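Local coordinates for protein carboxynorspermidine decarboxylase (Campylobacter jejuni subsp. jejuni 81116, PDB 3N29) that probably catalyses the pyridoxal-phosphate-dependent decarboxylation of carboxynorspermidine to norspermidine, and is captured here with norspermidine bound, at residues A[47-52]-A[82-87]; A[71-76]-A[111-116]; A[102-107]-A[130-135]; A[253-258]-A[266-271]. All blocks are in the same frame, centred on the assembly; numbering follows the deposited sequence.

Interaction 1: residues A[47-52]-A[82-87]; sequences YILEED and SGAMKI
Leu49 and Ala84 make the shorter of two side-chain contacts. The CD2 methyl of Leu49 meets the CB methyl of Ala84 at 3.6 Å. The CB of Leu49 is directed toward 82-87. Its CG lies opposite the backbone N (chi1 171°), and the second turn (chi2 76°) leaves CD2 as the branch that touches. Ala84 has only its CB to offer, so this is one methyl against another.

The second contact is Glu51 with Ile87. Glu51 starts off to one side, but its chain is stretched out, with CG opposite the backbone N (chi1 176°). The carboxylate end therefore extends to Ile87. The two side chains cross obliquely. Ile87 CD1 sits 3.9 Å from Glu51 CD, and 4.0 Å separates it from Glu51 CG. Ile87 reaches out with its longer branch, CG1 and CD1.

No hydrogen bond joins the segments. The polar end of Glu51 is buried but well paired. OE2 forms a salt bridge with Arg55, and OE1 accepts a hydrogen bond from the backbone N of His399. These two partners probably hold the carboxylate in place while Ile87 packs against it.

Glu50 is the N-cap of helix 51-68, so the contact lies where strand 46-50 passes into that helix. Strand 46-50 belongs to the mixed sheet, between strands 279-290 and 393-397. Helix 51-68 leads on to barrel strand 71-75. Leu54 of this helix also touches Ala84 and Ile87, so the turn at Ala84 packs on the strand end, and both it and helix 85-91 pack on helix 51-68.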
loop_
_atom_site.group_PDB
_atom_site.type_symbol
_atom_site.label_atom_id
_atom_site.label_comp_id
_atom_site.label_asym_id
_atom_site.label_seq_id
_atom_site.Cartn_x
_atom_site.Cartn_y
_atom_site.Cartn_z
ATOM N N TYR A 47 -1.305 16.473 0.165
ATOM C CA TYR A 47 -0.254 16.488 1.154
ATOM C C TYR A 47 0.456 17.863 1.002
ATOM O O TYR A 47 0.852 18.197 -0.127
ATOM C CB TYR A 47 0.807 15.421 0.902
ATOM C CG TYR A 47 0.352 13.947 0.895
ATOM C CD1 TYR A 47 0.304 13.227 2.049
ATOM C CD2 TYR A 47 -0.053 13.322 -0.285
ATOM C CE1 TYR A 47 -0.094 11.910 2.047
ATOM C CE2 TYR A 47 -0.434 11.996 -0.287
ATOM C CZ TYR A 47 -0.509 11.303 0.892
ATOM O OH TYR A 47 -0.843 9.926 0.884
ATOM N N ILE A 48 0.642 18.590 2.086
ATOM C CA ILE A 48 1.237 19.912 2.033
ATOM C C ILE A 48 2.490 19.992 2.895
ATOM O O ILE A 48 2.458 19.875 4.123
ATOM C CB ILE A 48 0.209 20.990 2.391
ATOM C CG1 ILE A 48 -1.053 20.840 1.554
ATOM C CG2 ILE A 48 0.866 22.412 2.168
ATOM C CD1 ILE A 48 -2.120 21.912 1.880
ATOM N N LEU A 49 3.611 20.019 2.242
ATOM C CA LEU A 49 4.906 20.166 2.948
ATOM C C LEU A 49 5.181 21.626 3.210
ATOM O O LEU A 49 4.939 22.457 2.323
ATOM C CB LEU A 49 5.995 19.572 2.120
ATOM C CG LEU A 49 7.465 19.791 2.546
ATOM C CD1 LEU A 49 7.768 18.941 3.669
ATOM C CD2 LEU A 49 8.346 19.311 1.451
ATOM N N GLU A 50 5.699 21.927 4.398
ATOM C CA GLU A 50 5.938 23.300 4.810
ATOM C C GLU A 50 7.432 23.544 4.761
ATOM O O GLU A 50 8.180 22.907 5.469
ATOM C CB GLU A 50 5.326 23.581 6.158
ATOM C CG GLU A 50 3.807 23.423 6.161
ATOM C CD GLU A 50 3.204 23.460 7.556
ATOM O OE1 GLU A 50 3.460 24.441 8.306
ATOM O OE2 GLU A 50 2.484 22.514 7.917
ATOM N N GLU A 51 7.847 24.414 3.842
ATOM C CA GLU A 51 9.264 24.700 3.655
ATOM C C GLU A 51 9.953 25.099 4.945
ATOM O O GLU A 51 11.048 24.612 5.241
ATOM C CB GLU A 51 9.484 25.718 2.516
ATOM C CG GLU A 51 10.920 26.112 2.355
ATOM C CD GLU A 51 11.153 27.045 1.159
ATOM O OE1 GLU A 51 10.195 27.391 0.434
ATOM O OE2 GLU A 51 12.322 27.416 0.980
ATOM N N ASP A 52 9.345 26.010 5.705
ATOM C CA ASP A 52 9.931 26.493 6.936
ATOM C C ASP A 52 10.258 25.351 7.925
ATOM O O ASP A 52 11.281 25.384 8.602
ATOM C CB ASP A 52 9.055 27.548 7.655
ATOM C CG ASP A 52 9.035 28.942 6.928
ATOM O OD1 ASP A 52 10.002 29.277 6.198
ATOM O OD2 ASP A 52 8.002 29.656 7.052
ATOM N N SER A 82 9.634 15.354 -4.200
ATOM C CA SER A 82 10.448 15.756 -5.343
ATOM C C SER A 82 10.647 17.270 -5.279
ATOM O O SER A 82 11.752 17.783 -5.498
ATOM C CB SER A 82 9.741 15.322 -6.619
ATOM O OG SER A 82 8.503 15.978 -6.701
ATOM N N GLY A 83 9.598 17.979 -4.875
ATOM C CA GLY A 83 9.647 19.424 -4.761
ATOM C C GLY A 83 10.549 19.995 -3.718
ATOM O O GLY A 83 10.741 21.209 -3.656
ATOM N N ALA A 84 11.103 19.142 -2.882
ATOM C CA ALA A 84 11.902 19.569 -1.740
ATOM C C ALA A 84 13.341 19.094 -1.873
ATOM O O ALA A 84 14.145 19.370 -1.021
ATOM C CB ALA A 84 11.326 18.960 -0.500
ATOM N N MET A 85 13.649 18.295 -2.903
ATOM C CA MET A 85 14.983 17.708 -2.991
ATOM C C MET A 85 16.078 18.800 -3.110
ATOM O O MET A 85 17.111 18.695 -2.502
ATOM C CB MET A 85 15.044 16.703 -4.098
ATOM C CG MET A 85 14.157 15.425 -3.836
ATOM S SD MET A 85 14.762 14.399 -2.444
ATOM C CE MET A 85 15.914 13.654 -3.420
ATOM N N LYS A 86 15.840 19.876 -3.858
ATOM C CA LYS A 86 16.889 20.873 -3.986
ATOM C C LYS A 86 17.111 21.599 -2.644
ATOM O O LYS A 86 18.286 21.912 -2.259
ATOM C CB LYS A 86 16.580 21.844 -5.114
ATOM C CG LYS A 86 17.702 22.850 -5.290
ATOM C CD LYS A 86 17.500 23.815 -6.427
ATOM C CE LYS A 86 18.790 24.684 -6.514
ATOM N NZ LYS A 86 18.927 25.283 -7.842
ATOM N N ILE A 87 16.010 21.827 -1.912
ATOM C CA ILE A 87 16.096 22.434 -0.592
ATOM C C ILE A 87 16.906 21.542 0.340
ATOM O O ILE A 87 17.867 21.966 0.998
ATOM C CB ILE A 87 14.717 22.675 0.016
ATOM C CG1 ILE A 87 14.016 23.813 -0.710
ATOM C CG2 ILE A 87 14.817 23.025 1.507
ATOM C CD1 ILE A 87 12.525 23.785 -0.471
#

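Interaction 2: residues A[71-76]-A[111-116]; sequences KVLLAL and DKEIHT. With PLP (pyridoxal-5'-phosphate), chain C.
Leu73 and His115 form the tightly packed part of this contact. The CD1 methyl of Leu73 sits over the centre of the imidazole in a CH-pi contact. It lies 3.6 Å from the centroid of the His115 ring and 10° off the normal. The CD2 methyl is farther over, 3.9 Å from His115 CD2. At its edge the ring is held by Glu113. His115 NE2 donates to Glu113 OE2 at 3.0 Å, with a nearly straight angle of 168°. The acceptor is in the ring plane but is met on the anti side of the carboxylate, 22° out of the carboxylate plane. This bond probably fixes the rotation of the ring under Leu73.

The more solvent-facing side is polar: Lys71 and Glu113 are both partly exposed. Lys71, bent at chi3, brings NZ to Glu113 OE1 in a salt bridge. The modelled separation is very short, and its exact length is doubtful. Tyr267 OH is a second partner of Lys71 NZ.

Strands 71-75 and 113-118 are not sheet neighbours, since strand 94-97 runs between them. Their side chains meet inside the closed parallel barrel. At the far end of the first strand, Ala75 CB lies 3.3 Å from C5A of the cofactor. This is the beta/alpha-barrel of the family, with pyridoxal phosphate at the C-terminal strand ends.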
loop_
_atom_site.group_PDB
_atom_site.type_symbol
_atom_site.label_atom_id
_atom_site.label_comp_id
_atom_site.label_asym_id
_atom_site.label_seq_id
_atom_site.Cartn_x
_atom_site.Cartn_y
_atom_site.Cartn_z
ATOM N N LYS A 71 29.029 12.977 7.752
ATOM C CA LYS A 71 28.343 13.448 6.543
ATOM C C LYS A 71 26.884 12.908 6.567
ATOM O O LYS A 71 26.688 11.714 6.744
ATOM C CB LYS A 71 29.078 12.947 5.331
ATOM C CG LYS A 71 30.416 13.669 5.052
ATOM C CD LYS A 71 31.209 13.017 3.974
ATOM C CE LYS A 71 30.804 13.385 2.590
ATOM N NZ LYS A 71 31.386 12.592 1.419
ATOM N N VAL A 72 25.891 13.784 6.436
ATOM C CA VAL A 72 24.493 13.354 6.607
ATOM C C VAL A 72 23.842 13.181 5.246
ATOM O O VAL A 72 23.968 14.045 4.325
ATOM C CB VAL A 72 23.738 14.302 7.562
ATOM C CG1 VAL A 72 22.281 13.851 7.869
ATOM C CG2 VAL A 72 24.456 14.459 8.784
ATOM N N LEU A 73 23.156 12.055 5.060
ATOM C CA LEU A 73 22.457 11.729 3.835
ATOM C C LEU A 73 20.945 11.595 4.074
ATOM O O LEU A 73 20.537 11.236 5.171
ATOM C CB LEU A 73 22.953 10.397 3.237
ATOM C CG LEU A 73 24.485 10.221 3.066
ATOM C CD1 LEU A 73 24.883 8.771 2.801
ATOM C CD2 LEU A 73 24.999 11.049 1.921
ATOM N N LEU A 74 20.151 11.900 3.047
ATOM C CA LEU A 74 18.692 11.681 3.114
ATOM C C LEU A 74 18.483 10.224 2.677
ATOM O O LEU A 74 18.784 9.868 1.540
ATOM C CB LEU A 74 17.954 12.594 2.143
ATOM C CG LEU A 74 16.468 12.236 1.752
ATOM C CD1 LEU A 74 15.677 12.215 3.028
ATOM C CD2 LEU A 74 15.948 13.244 0.631
ATOM N N ALA A 75 17.876 9.417 3.542
ATOM C CA ALA A 75 17.400 8.065 3.125
ATOM C C ALA A 75 16.031 8.189 2.391
ATOM O O ALA A 75 15.040 8.494 3.004
ATOM C CB ALA A 75 17.221 7.146 4.394
ATOM N N LEU A 76 16.036 8.017 1.075
ATOM C CA LEU A 76 14.844 8.233 0.208
ATOM C C LEU A 76 13.635 7.284 0.515
ATOM O O LEU A 76 12.498 7.662 0.172
ATOM C CB LEU A 76 15.205 8.071 -1.263
ATOM C CG LEU A 76 16.000 9.318 -1.831
ATOM C CD1 LEU A 76 16.582 8.931 -3.204
ATOM C CD2 LEU A 76 15.136 10.574 -1.986
ATOM N N ASP A 111 21.276 15.497 -7.360
ATOM C CA ASP A 111 22.577 15.493 -8.020
ATOM C C ASP A 111 23.794 15.702 -7.099
ATOM O O ASP A 111 24.738 16.365 -7.443
ATOM C CB ASP A 111 22.626 16.391 -9.250
ATOM C CG ASP A 111 23.707 15.970 -10.240
ATOM O OD1 ASP A 111 24.367 14.956 -10.045
ATOM O OD2 ASP A 111 23.881 16.662 -11.226
ATOM N N LYS A 112 23.745 15.113 -5.937
ATOM C CA LYS A 112 24.803 15.137 -4.963
ATOM C C LYS A 112 25.298 13.704 -4.746
ATOM O O LYS A 112 25.226 12.944 -5.640
ATOM C CB LYS A 112 24.488 15.959 -3.743
ATOM C CG LYS A 112 24.211 17.424 -4.072
ATOM C CD LYS A 112 23.985 18.288 -2.896
ATOM C CE LYS A 112 25.070 18.230 -1.926
ATOM N NZ LYS A 112 25.090 19.373 -1.025
ATOM N N GLU A 113 25.909 13.390 -3.627
ATOM C CA GLU A 113 26.417 12.037 -3.415
ATOM C C GLU A 113 25.283 10.994 -3.419
ATOM O O GLU A 113 24.200 11.262 -3.030
ATOM C CB GLU A 113 27.110 11.921 -2.084
ATOM C CG GLU A 113 28.309 12.772 -1.926
ATOM C CD GLU A 113 29.231 12.340 -0.804
ATOM O OE1 GLU A 113 30.280 12.930 -0.671
ATOM O OE2 GLU A 113 28.913 11.456 -0.028
ATOM N N ILE A 114 25.566 9.843 -3.978
ATOM C CA ILE A 114 24.618 8.764 -4.069
ATOM C C ILE A 114 25.210 7.505 -3.451
ATOM O O ILE A 114 26.225 7.066 -3.877
ATOM C CB ILE A 114 24.262 8.488 -5.514
ATOM C CG1 ILE A 114 23.559 9.676 -6.149
ATOM C CG2 ILE A 114 23.459 7.257 -5.621
ATOM C CD1 ILE A 114 23.201 9.453 -7.500
ATOM N N HIS A 115 24.535 6.967 -2.458
ATOM C CA HIS A 115 24.941 5.781 -1.750
ATOM C C HIS A 115 23.849 4.725 -1.875
ATOM O O HIS A 115 22.775 4.895 -1.380
ATOM C CB HIS A 115 25.140 6.106 -0.293
ATOM C CG HIS A 115 26.222 7.099 -0.040
ATOM N ND1 HIS A 115 27.317 6.821 0.729
ATOM C CD2 HIS A 115 26.388 8.361 -0.476
ATOM C CE1 HIS A 115 28.105 7.870 0.765
ATOM N NE2 HIS A 115 27.561 8.820 0.050
ATOM N N THR A 116 24.198 3.608 -2.455
ATOM C CA THR A 116 23.249 2.551 -2.753
ATOM C C THR A 116 23.525 1.255 -1.990
ATOM O O THR A 116 24.636 0.794 -1.916
ATOM C CB THR A 116 23.212 2.280 -4.243
ATOM O OG1 THR A 116 23.096 3.499 -4.957
ATOM C CG2 THR A 116 22.092 1.376 -4.592
HETATM N N1 PLP C . 19.280 3.316 5.898
HETATM C C2 PLP C . 18.755 2.083 5.635
HETATM C C2A PLP C . 19.645 0.978 5.126
HETATM C C3 PLP C . 17.348 1.896 5.808
HETATM O O3 PLP C . 16.783 0.650 5.531
HETATM C C4 PLP C . 16.531 2.953 6.253
HETATM C C4A PLP C . 15.029 2.741 6.388
HETATM C C5 PLP C . 17.112 4.191 6.567
HETATM C C6 PLP C . 18.502 4.335 6.373
HETATM C C5A PLP C . 16.288 5.358 7.061
HETATM O O4P PLP C . 15.530 5.018 8.195
HETATM P P PLP C . 14.655 6.077 8.967
HETATM O O1P PLP C . 13.734 6.707 7.939
HETATM O O2P PLP C . 15.613 7.146 9.547
HETATM O O3P PLP C . 13.995 5.399 10.081
#

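Interaction 3: residues A[102-107]-A[130-135]; sequences EAKFAK and ASLSHH
Leu132 makes all the apolar contacts, by reaching across to three residues of segment 102-107. Its CG stands opposite the carbonyl carbon (chi1 -69°), and its two methyls divide the work. CD1 lies 3.9 Å from Ala103 CB. The same methyl is 3.9 Å from Lys104 CG, so it touches both residues. CD2 packs on the aliphatic part of Lys107, with Lys107 CG at 3.6 Å from Leu132 CD2. Lys107 bends at chi2, and its outer chain then leads away.

The polar ends take no part across the contact, and no hydrogen bond joins the segments. Lys107 NZ forms a salt bridge with Asp111. Lys104 NZ pairs with Glu128, and Lys104 also makes a cation-pi contact with Tyr411 of the second subunit. Both lysines thus use their carbons on Leu132 and their charges on other residues.

Backbone bonds stay within the helix, as from Lys107 N to Ala103 O at 2.9 Å. Leu132 ends its own helix, and Ser133 already leaves helical geometry. Helices 100-109 and 123-132 come before and after strand 113-118. Ala103 touches Thr116 of that strand, and Lys107 touches Ile114. Such side-by-side packing of successive outer helices is a feature of the beta/alpha-barrel.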
loop_
_atom_site.group_PDB
_atom_site.type_symbol
_atom_site.label_atom_id
_atom_site.label_comp_id
_atom_site.label_asym_id
_atom_site.label_seq_id
_atom_site.Cartn_x
_atom_site.Cartn_y
_atom_site.Cartn_z
ATOM N N GLU A 102 15.714 4.479 -6.912
ATOM C CA GLU A 102 16.035 5.518 -5.960
ATOM C C GLU A 102 17.322 6.261 -6.379
ATOM O O GLU A 102 17.370 7.463 -6.248
ATOM C CB GLU A 102 16.158 5.015 -4.517
ATOM C CG GLU A 102 14.816 4.826 -3.834
ATOM C CD GLU A 102 14.865 4.443 -2.380
ATOM O OE1 GLU A 102 15.965 4.198 -1.852
ATOM O OE2 GLU A 102 13.772 4.342 -1.740
ATOM N N ALA A 103 18.318 5.536 -6.899
ATOM C CA ALA A 103 19.594 6.154 -7.366
ATOM C C ALA A 103 19.299 7.115 -8.501
ATOM O O ALA A 103 19.811 8.254 -8.522
ATOM C CB ALA A 103 20.599 5.089 -7.768
ATOM N N LYS A 104 18.510 6.684 -9.479
ATOM C CA LYS A 104 18.102 7.631 -10.576
ATOM C C LYS A 104 17.361 8.855 -10.079
ATOM O O LYS A 104 17.565 9.944 -10.610
ATOM C CB LYS A 104 17.253 6.944 -11.648
ATOM C CG LYS A 104 18.067 5.926 -12.491
ATOM C CD LYS A 104 17.197 4.970 -13.273
ATOM C CE LYS A 104 16.354 5.648 -14.300
ATOM N NZ LYS A 104 17.176 6.060 -15.385
ATOM N N PHE A 105 16.492 8.702 -9.086
ATOM C CA PHE A 105 15.754 9.833 -8.480
ATOM C C PHE A 105 16.719 10.821 -7.778
ATOM O O PHE A 105 16.664 12.059 -7.971
ATOM C CB PHE A 105 14.759 9.255 -7.474
ATOM C CG PHE A 105 13.812 10.221 -6.929
ATOM C CD1 PHE A 105 12.639 10.482 -7.579
ATOM C CD2 PHE A 105 14.113 10.899 -5.756
ATOM C CE1 PHE A 105 11.714 11.384 -7.036
ATOM C CE2 PHE A 105 13.250 11.841 -5.213
ATOM C CZ PHE A 105 12.012 12.082 -5.875
ATOM N N ALA A 106 17.619 10.265 -6.979
ATOM C CA ALA A 106 18.709 11.022 -6.366
ATOM C C ALA A 106 19.514 11.791 -7.404
ATOM O O ALA A 106 19.702 13.022 -7.277
ATOM C CB ALA A 106 19.645 10.038 -5.581
ATOM N N LYS A 107 19.907 11.117 -8.487
ATOM C CA LYS A 107 20.617 11.783 -9.582
ATOM C C LYS A 107 19.794 12.923 -10.193
ATOM O O LYS A 107 20.311 14.035 -10.406
ATOM C CB LYS A 107 21.035 10.766 -10.657
ATOM C CG LYS A 107 21.698 11.323 -11.893
ATOM C CD LYS A 107 23.067 11.994 -11.532
ATOM C CE LYS A 107 23.732 12.613 -12.793
ATOM N NZ LYS A 107 24.992 13.297 -12.492
ATOM N N ALA A 130 26.221 1.278 -10.725
ATOM C CA ALA A 130 27.633 1.623 -10.674
ATOM C C ALA A 130 27.940 2.997 -11.280
ATOM O O ALA A 130 28.790 3.676 -10.772
ATOM C CB ALA A 130 28.500 0.568 -11.417
ATOM N N SER A 131 27.314 3.370 -12.389
ATOM C CA SER A 131 27.675 4.660 -13.021
ATOM C C SER A 131 27.140 5.818 -12.169
ATOM O O SER A 131 27.681 6.893 -12.186
ATOM C CB SER A 131 27.140 4.791 -14.462
ATOM O OG SER A 131 25.725 4.639 -14.402
ATOM N N LEU A 132 26.117 5.586 -11.365
ATOM C CA LEU A 132 25.524 6.657 -10.593
ATOM C C LEU A 132 26.097 6.794 -9.168
ATOM O O LEU A 132 26.134 7.898 -8.628
ATOM C CB LEU A 132 24.028 6.442 -10.474
ATOM C CG LEU A 132 23.174 6.606 -11.755
ATOM C CD1 LEU A 132 21.820 6.119 -11.370
ATOM C CD2 LEU A 132 23.180 8.051 -12.385
ATOM N N SER A 133 26.500 5.690 -8.540
ATOM C CA SER A 133 26.758 5.675 -7.092
ATOM C C SER A 133 28.156 6.027 -6.691
ATOM O O SER A 133 29.100 5.610 -7.343
ATOM C CB SER A 133 26.437 4.281 -6.550
ATOM O OG SER A 133 25.114 3.957 -6.912
ATOM N N HIS A 134 28.303 6.799 -5.617
ATOM C CA HIS A 134 29.619 6.991 -5.006
ATOM C C HIS A 134 30.046 5.812 -4.140
ATOM O O HIS A 134 31.196 5.325 -4.250
ATOM C CB HIS A 134 29.663 8.314 -4.249
ATOM C CG HIS A 134 29.413 9.468 -5.145
ATOM N ND1 HIS A 134 28.139 9.843 -5.508
ATOM C CD2 HIS A 134 30.269 10.252 -5.860
ATOM C CE1 HIS A 134 28.217 10.837 -6.382
ATOM N NE2 HIS A 134 29.496 11.108 -6.607
ATOM N N HIS A 135 29.129 5.355 -3.289
ATOM C CA HIS A 135 29.300 4.175 -2.491
ATOM C C HIS A 135 28.285 3.090 -2.903
ATOM O O HIS A 135 27.129 3.418 -3.187
ATOM C CB HIS A 135 28.983 4.495 -1.050
ATOM C CG HIS A 135 30.009 5.345 -0.370
ATOM N ND1 HIS A 135 30.037 5.497 1.005
ATOM C CD2 HIS A 135 31.009 6.123 -0.862
ATOM C CE1 HIS A 135 31.069 6.269 1.326
ATOM N NE2 HIS A 135 31.667 6.665 0.215
#

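Interaction 4: residues A[253-258]-A[266-271]; sequences ALCKNF and VYLEPG. With PLP (pyridoxal-5'-phosphate), chain C.
The Phe258 ring meets Val266 obliquely, with Phe258 CD2 4.1 Å from the CG2 methyl of Val266. The two side chains cross at about a right angle. Two other rings meet that of Phe258: Phe235 edge-to-face, and Tyr262 at a slant. The contact belongs to the beta-alpha-beta unit of strand 232-234, helix 248-262 and strand 265-268, which completes the parallel barrel. Tyr267 points away from the helix. Its ring meets those of His115 and His135, the latter edge-to-face.

The rest of the helix contact is mainly apolar. Cys255 SG sits opposite the carbonyl carbon, on the side facing the strand. It lies 4.0 Å from Leu268 CD2. It also comes within 4.3 Å of Val266 CG1. The other branch of Val266 reaches the backbone, with CG2 3.9 Å from Cys255 O. No hydrogen bond links the two segments. Helix and strand run roughly antiparallel, at 151° between their short axes.

Beyond the strand the chain turns polar. Glu269 has CG between the backbone N and the carbonyl carbon (chi1 48°), and the rest of the chain is extended. This places Glu269 OE1 2.7 Å from N1 of the pyridoxal phosphate. His200 NE2 is hydrogen-bonded to OE1, while Thr96 and Asn234 bond to OE2, so both oxygens are positioned. Two residues on, the phosphate is bound by the main chain: Gly271 N donates to O2P of the cofactor at 3.0 Å, with an almost linear angle of 178°.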
loop_
_atom_site.group_PDB
_atom_site.type_symbol
_atom_site.label_atom_id
_atom_site.label_comp_id
_atom_site.label_asym_id
_atom_site.label_seq_id
_atom_site.Cartn_x
_atom_site.Cartn_y
_atom_site.Cartn_z
ATOM N N ALA A 253 29.049 13.850 19.864
ATOM C CA ALA A 253 30.179 13.192 20.556
ATOM C C ALA A 253 30.410 11.731 20.081
ATOM O O ALA A 253 31.555 11.368 19.702
ATOM C CB ALA A 253 29.979 13.283 22.063
ATOM N N LEU A 254 29.332 10.927 19.943
ATOM C CA LEU A 254 29.482 9.548 19.542
ATOM C C LEU A 254 30.145 9.474 18.184
ATOM O O LEU A 254 31.064 8.692 17.971
ATOM C CB LEU A 254 28.112 8.806 19.481
ATOM C CG LEU A 254 27.409 8.456 20.787
ATOM C CD1 LEU A 254 26.007 7.931 20.552
ATOM C CD2 LEU A 254 28.299 7.408 21.574
ATOM N N CYS A 255 29.631 10.266 17.252
ATOM C CA CYS A 255 30.147 10.338 15.895
ATOM C C CYS A 255 31.589 10.843 15.891
ATOM O O CYS A 255 32.441 10.320 15.193
ATOM C CB CYS A 255 29.292 11.313 15.102
ATOM S SG CYS A 255 27.644 10.538 14.695
ATOM N N LYS A 256 31.828 11.907 16.609
ATOM C CA LYS A 256 33.199 12.484 16.647
ATOM C C LYS A 256 34.259 11.501 17.254
ATOM O O LYS A 256 35.359 11.288 16.696
ATOM C CB LYS A 256 33.138 13.823 17.385
ATOM C CG LYS A 256 34.468 14.440 17.625
ATOM C CD LYS A 256 34.423 15.995 17.705
ATOM C CE LYS A 256 35.811 16.530 17.388
ATOM N NZ LYS A 256 35.866 18.031 17.322
ATOM N N ASN A 257 33.948 10.920 18.407
ATOM C CA ASN A 257 34.828 9.892 19.022
ATOM C C ASN A 257 35.094 8.703 18.099
ATOM O O ASN A 257 36.196 8.213 17.961
ATOM C CB ASN A 257 34.202 9.444 20.337
ATOM C CG ASN A 257 34.180 10.569 21.330
ATOM O OD1 ASN A 257 34.951 11.508 21.194
ATOM N ND2 ASN A 257 33.326 10.494 22.319
ATOM N N PHE A 258 34.063 8.257 17.408
ATOM C CA PHE A 258 34.199 7.045 16.644
ATOM C C PHE A 258 35.136 7.338 15.485
ATOM O O PHE A 258 36.049 6.533 15.176
ATOM C CB PHE A 258 32.822 6.564 16.162
ATOM C CG PHE A 258 32.848 5.228 15.524
ATOM C CD1 PHE A 258 32.542 4.090 16.251
ATOM C CD2 PHE A 258 33.183 5.090 14.200
ATOM C CE1 PHE A 258 32.578 2.843 15.631
ATOM C CE2 PHE A 258 33.211 3.836 13.592
ATOM C CZ PHE A 258 32.900 2.749 14.289
ATOM N N VAL A 266 32.450 9.162 9.096
ATOM C CA VAL A 266 31.186 8.568 9.509
ATOM C C VAL A 266 30.104 9.174 8.628
ATOM O O VAL A 266 30.145 10.365 8.313
ATOM C CB VAL A 266 30.845 8.932 10.989
ATOM C CG1 VAL A 266 29.449 8.494 11.308
ATOM C CG2 VAL A 266 31.833 8.239 11.980
ATOM N N TYR A 267 29.148 8.350 8.239
ATOM C CA TYR A 267 27.949 8.753 7.506
ATOM C C TYR A 267 26.724 8.445 8.324
ATOM O O TYR A 267 26.664 7.417 9.047
ATOM C CB TYR A 267 27.860 8.001 6.172
ATOM C CG TYR A 267 28.869 8.455 5.189
ATOM C CD1 TYR A 267 28.546 9.425 4.247
ATOM C CD2 TYR A 267 30.171 7.951 5.208
ATOM C CE1 TYR A 267 29.448 9.863 3.335
ATOM C CE2 TYR A 267 31.118 8.424 4.305
ATOM C CZ TYR A 267 30.740 9.379 3.381
ATOM O OH TYR A 267 31.615 9.868 2.456
ATOM N N LEU A 268 25.725 9.337 8.266
ATOM C CA LEU A 268 24.413 9.056 8.880
ATOM C C LEU A 268 23.360 9.149 7.782
ATOM O O LEU A 268 23.521 9.949 6.862
ATOM C CB LEU A 268 24.068 10.030 9.988
ATOM C CG LEU A 268 24.949 10.226 11.224
ATOM C CD1 LEU A 268 24.504 11.415 12.010
ATOM C CD2 LEU A 268 24.933 9.017 12.149
ATOM N N GLU A 269 22.274 8.382 7.879
ATOM C CA GLU A 269 21.365 8.374 6.773
ATOM C C GLU A 269 19.938 8.319 7.292
ATOM O O GLU A 269 19.170 7.346 7.014
ATOM C CB GLU A 269 21.747 7.328 5.718
ATOM C CG GLU A 269 22.030 6.009 6.242
ATOM C CD GLU A 269 22.357 4.905 5.180
ATOM O OE1 GLU A 269 21.857 3.813 5.423
ATOM O OE2 GLU A 269 23.026 5.145 4.128
ATOM N N PRO A 270 19.532 9.404 7.953
ATOM C CA PRO A 270 18.164 9.548 8.351
ATOM C C PRO A 270 17.192 9.712 7.171
ATOM O O PRO A 270 17.521 10.353 6.154
ATOM C CB PRO A 270 18.203 10.822 9.127
ATOM C CG PRO A 270 19.211 11.626 8.502
ATOM C CD PRO A 270 20.287 10.633 8.268
ATOM N N GLY A 271 16.021 9.119 7.323
ATOM C CA GLY A 271 14.896 9.423 6.438
ATOM C C GLY A 271 13.781 10.186 7.191
ATOM O O GLY A 271 13.505 11.381 6.944
HETATM N N1 PLP C . 19.280 3.316 5.898
HETATM C C2 PLP C . 18.755 2.083 5.635
HETATM C C2A PLP C . 19.645 0.978 5.126
HETATM C C3 PLP C . 17.348 1.896 5.808
HETATM O O3 PLP C . 16.783 0.650 5.531
HETATM C C4 PLP C . 16.531 2.953 6.253
HETATM C C4A PLP C . 15.029 2.741 6.388
HETATM C C5 PLP C . 17.112 4.191 6.567
HETATM C C6 PLP C . 18.502 4.335 6.373
HETATM C C5A PLP C . 16.288 5.358 7.061
HETATM O O4P PLP C . 15.530 5.018 8.195
HETATM P P PLP C . 14.655 6.077 8.967
HETATM O O1P PLP C . 13.734 6.707 7.939
HETATM O O2P PLP C . 15.613 7.146 9.547
HETATM O O3P PLP C . 13.995 5.399 10.081
#

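Overall arrangement
Interactions 1 and 4 are buried, whereas 2 and 3 are partly buried. Interaction 1 stands at the junction of the mixed sheet and the barrel. Interaction 2 lies inside the barrel, between two strands that are not neighbours. Interaction 3 joins two outer helices; interaction 4 packs an outer helix on the barrel wall. Only interaction 2 has a salt bridge across its segments; the others are mainly apolar packing, with a cysteine sulfur in interaction 4. Interactions 2 and 4 share neighbouring strands, 71-75 and 265-268, and both touch pyridoxal phosphate. Interactions 2 and 3 are linked by Thr116 and Ser133. Met85 of interaction 1 packs on Leu76 of interaction 2 and Phe105 of interaction 3.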